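Local coordinates for NlpC/P60 domain-containing protein (Mycobacterium avium subsp. paratuberculosis, PDB 3GT2), which is of unknown function; this P60 domain of a longer antigen belongs to the C40 cysteine-peptidase family but lacks the usual catalytic thiol, at residues V18-G23 with M108-N113. Residues are numbered along the deposited sequence; the frame is centred on the assembly and turned at random.
With SO4 (sulfate ion), chain C.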
ATOM      1  N   VAL A  18     -11.448   5.938  -4.142  1.00 19.91           N
ATOM      2  CA  VAL A  18     -10.470   6.980  -4.456  1.00 18.67           C
ATOM      3  C   VAL A  18      -9.040   6.462  -4.328  1.00 18.93           C
ATOM      4  O   VAL A  18      -8.181   6.738  -5.172  1.00 18.92           O
ATOM      5  CB  VAL A  18     -10.649   8.199  -3.528  1.00 19.87           C
ATOM      6  CG1 VAL A  18      -9.392   9.054  -3.529  1.00 23.85           C
ATOM      7  CG2 VAL A  18     -11.867   9.021  -3.948  1.00 22.26           C
ATOM      8  N   VAL A  19      -8.786   5.720  -3.258  1.00 18.27           N
ATOM      9  CA  VAL A  19      -7.451   5.223  -2.969  1.00 19.45           C
ATOM     10  C   VAL A  19      -7.020   4.178  -4.002  1.00 13.46           C
ATOM     11  O   VAL A  19      -5.892   4.195  -4.480  1.00 17.20           O
ATOM     12  CB  VAL A  19      -7.373   4.651  -1.545  1.00 18.86           C
ATOM     13  CG1 VAL A  19      -6.031   3.990  -1.330  1.00 23.02           C
ATOM     14  CG2 VAL A  19      -7.602   5.771  -0.539  1.00 16.28           C
ATOM     15  N   ILE A  20      -7.939   3.298  -4.363  1.00 14.30           N
ATOM     16  CA  ILE A  20      -7.659   2.299  -5.386  1.00 14.12           C
ATOM     17  C   ILE A  20      -7.392   2.961  -6.736  1.00 21.66           C
ATOM     18  O   ILE A  20      -6.434   2.613  -7.407  1.00 19.63           O
ATOM     19  CB  ILE A  20      -8.794   1.273  -5.505  1.00 20.42           C
ATOM     20  CG1 ILE A  20      -8.846   0.398  -4.244  1.00 21.15           C
ATOM     21  CG2 ILE A  20      -8.609   0.433  -6.761  1.00 22.38           C
ATOM     22  CD1 ILE A  20     -10.067  -0.514  -4.175  1.00 22.88           C
ATOM     23  N   ALA A  21      -8.236   3.916  -7.123  1.00 19.43           N
ATOM     24  CA  ALA A  21      -8.017   4.675  -8.350  1.00 20.52           C
ATOM     25  C   ALA A  21      -6.630   5.332  -8.377  1.00 20.05           C
ATOM     26  O   ALA A  21      -5.926   5.261  -9.384  1.00 19.71           O
ATOM     27  CB  ALA A  21      -9.124   5.720  -8.551  1.00 20.56           C
ATOM     28  N   ARG A  22      -6.234   5.968  -7.276  1.00 17.89           N
ATOM     29  CA  ARG A  22      -4.939   6.638  -7.231  1.00 18.96           C
ATOM     30  C   ARG A  22      -3.769   5.665  -7.342  1.00 16.19           C
ATOM     31  O   ARG A  22      -2.792   5.923  -8.048  1.00 17.03           O
ATOM     32  CB  ARG A  22      -4.814   7.461  -5.952  1.00 18.78           C
ATOM     33  CG  ARG A  22      -5.637   8.726  -5.973  1.00 24.24           C
ATOM     34  CD  ARG A  22      -5.631   9.379  -4.609  1.00 26.14           C
ATOM     35  NE  ARG A  22      -4.285   9.744  -4.185  1.00 20.71           N
ATOM     36  CZ  ARG A  22      -3.694  10.899  -4.494  1.00 26.11           C
ATOM     37  NH1 ARG A  22      -4.329  11.795  -5.246  1.00 27.89           N
ATOM     38  NH2 ARG A  22      -2.469  11.160  -4.055  1.00 26.19           N
ATOM     39  N   GLY A  23      -3.866   4.546  -6.631  1.00 18.00           N
ATOM     40  CA  GLY A  23      -2.832   3.543  -6.689  1.00 16.07           C
ATOM     41  C   GLY A  23      -2.699   2.985  -8.094  1.00 17.61           C
ATOM     42  O   GLY A  23      -1.596   2.860  -8.620  1.00 16.72           O
HETATM   43  N   MSE A 108      -1.531  -3.252  -1.272  1.00 14.83           N
HETATM   44  CA  MSE A 108      -2.934  -2.934  -1.087  1.00 13.13           C
HETATM   45  C   MSE A 108      -3.819  -4.028  -1.663  1.00 13.49           C
HETATM   46  O   MSE A 108      -3.695  -4.395  -2.837  1.00 16.96           O
HETATM   47  CB  MSE A 108      -3.248  -1.599  -1.790  1.00 17.42           C
HETATM   48  CG  MSE A 108      -4.725  -1.223  -1.719  1.00 16.31           C
HETATM   49 SE   MSE A 108      -5.124   0.281  -2.947  1.00 38.32          SE
HETATM   50  CE  MSE A 108      -4.378  -0.448  -4.601  1.00 80.60           C
ATOM     51  N   TYR A 109      -4.716  -4.568  -0.845  1.00 16.27           N
ATOM     52  CA  TYR A 109      -5.650  -5.563  -1.341  1.00 13.93           C
ATOM     53  C   TYR A 109      -6.697  -4.931  -2.260  1.00 17.33           C
ATOM     54  O   TYR A 109      -7.252  -3.876  -1.944  1.00 17.31           O
ATOM     55  CB  TYR A 109      -6.352  -6.260  -0.180  1.00 15.17           C
ATOM     56  CG  TYR A 109      -7.117  -7.486  -0.598  1.00 16.51           C
ATOM     57  CD1 TYR A 109      -6.525  -8.461  -1.406  1.00 16.24           C
ATOM     58  CD2 TYR A 109      -8.428  -7.682  -0.177  1.00 15.73           C
ATOM     59  CE1 TYR A 109      -7.221  -9.597  -1.770  1.00 17.99           C
ATOM     60  CE2 TYR A 109      -9.133  -8.809  -0.544  1.00 20.18           C
ATOM     61  CZ  TYR A 109      -8.526  -9.766  -1.344  1.00 20.31           C
ATOM     62  OH  TYR A 109      -9.233 -10.886  -1.711  1.00 20.23           O
ATOM     63  N   LEU A 110      -6.961  -5.582  -3.389  1.00 17.14           N
ATOM     64  CA  LEU A 110      -7.912  -5.063  -4.377  1.00 17.09           C
ATOM     65  C   LEU A 110      -9.163  -5.931  -4.483  1.00 21.82           C
ATOM     66  O   LEU A 110     -10.054  -5.660  -5.293  1.00 23.11           O
ATOM     67  CB  LEU A 110      -7.246  -4.958  -5.752  1.00 18.11           C
ATOM     68  CG  LEU A 110      -5.990  -4.101  -5.813  1.00 19.31           C
ATOM     69  CD1 LEU A 110      -5.382  -4.173  -7.203  1.00 22.05           C
ATOM     70  CD2 LEU A 110      -6.335  -2.658  -5.435  1.00 21.42           C
ATOM     71  N   GLY A 111      -9.226  -6.971  -3.661  1.00 20.42           N
ATOM     72  CA  GLY A 111     -10.294  -7.947  -3.734  1.00 19.85           C
ATOM     73  C   GLY A 111      -9.968  -9.057  -4.719  1.00 17.29           C
ATOM     74  O   GLY A 111      -9.079  -8.912  -5.568  1.00 18.20           O
ATOM     75  N   ASN A 112     -10.700 -10.158  -4.610  1.00 19.98           N
ATOM     76  CA  ASN A 112     -10.486 -11.339  -5.446  1.00 22.30           C
ATOM     77  C   ASN A 112      -9.021 -11.729  -5.612  1.00 19.97           C
ATOM     78  O   ASN A 112      -8.547 -11.923  -6.731  1.00 20.55           O
ATOM     79  CB  ASN A 112     -11.126 -11.157  -6.819  1.00 20.65           C
ATOM     80  CG  ASN A 112     -11.206 -12.466  -7.599  1.00 20.95           C
ATOM     81  OD1 ASN A 112     -11.114 -13.557  -7.029  1.00 24.78           O
ATOM     82  ND2 ASN A 112     -11.388 -12.356  -8.900  1.00 23.48           N
ATOM     83  N   ASN A 113      -8.311 -11.832  -4.498  1.00 16.63           N
ATOM     84  CA  ASN A 113      -6.926 -12.311  -4.505  1.00 14.44           C
ATOM     85  C   ASN A 113      -5.974 -11.484  -5.381  1.00 17.05           C
ATOM     86  O   ASN A 113      -4.996 -12.017  -5.894  1.00 17.96           O
ATOM     87  CB  ASN A 113      -6.887 -13.786  -4.920  1.00 14.85           C
ATOM     88  CG  ASN A 113      -7.589 -14.689  -3.920  1.00 24.08           C
ATOM     89  OD1 ASN A 113      -7.750 -14.329  -2.752  1.00 21.96           O
ATOM     90  ND2 ASN A 113      -8.009 -15.865  -4.370  1.00 21.25           N
TER
HETATM   91  S   SO4 C 207     -12.768 -11.097  -1.715  1.00 48.47           S
HETATM   92  O1  SO4 C 207     -11.620 -11.264  -0.828  1.00 40.71           O
HETATM   93  O2  SO4 C 207     -12.758  -9.772  -2.322  1.00 49.09           O
HETATM   94  O3  SO4 C 207     -12.730 -12.115  -2.760  1.00 51.94           O
HETATM   95  O4  SO4 C 207     -13.999 -11.246  -0.940  1.00 48.89           O
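M108, a selenomethionine, meets helix 7-24 with its selenium, and across the interface the contact is wholly apolar: no hydrogen bond joins the two segments. SE lies 3.9 Å from I20 CG1 and 4.1 Å from V19 CG1, so it rests against two consecutive residues of the helix, with the M108 side chain running roughly at right angles to that of I20. Both of its first torsions are extended (chi1 177°, chi2 -168°), which carries the selenium straight out from the strand; the bend comes at the last bond and turns CE toward G23, where the bare glycine leaves room for the methyl. Two residues on, L110 starts out alongside and brings its CD2 round to the helix. There CD2 passes I20 CG2 at 4.1 Å, the two side chains sliding by each other in opposite directions. I20 thus takes both strand residues, while V19 leans also on A63 and Y64 of helix 56-65, and M108 on M60 and Y64.

The polar bonds lie further along 108-113, away from the helix. Y109 points the other way; its OH donates to sulfate O1 at 2.6 Å, an oxygen at the ring edge and in plane. The same OH accepts a hydrogen bond from N113 N at 3.1 Å. The N112 amide adds a nearly straight bond to sulfate O2 (166°). The ion probably comes from the crystallisation liquor. G111 N stands over the centre of the Y109 ring, so the turn folds back across the tyrosine.

The N-to-C directions of 18-23 and 108-111 make an angle of 107°. The N-terminal helix packs at the side of the antiparallel sheet of strands 95-98, 105-111, 114-118 and 122-126, alongside helix 56-65, as in papain-like NlpC/P60 domains.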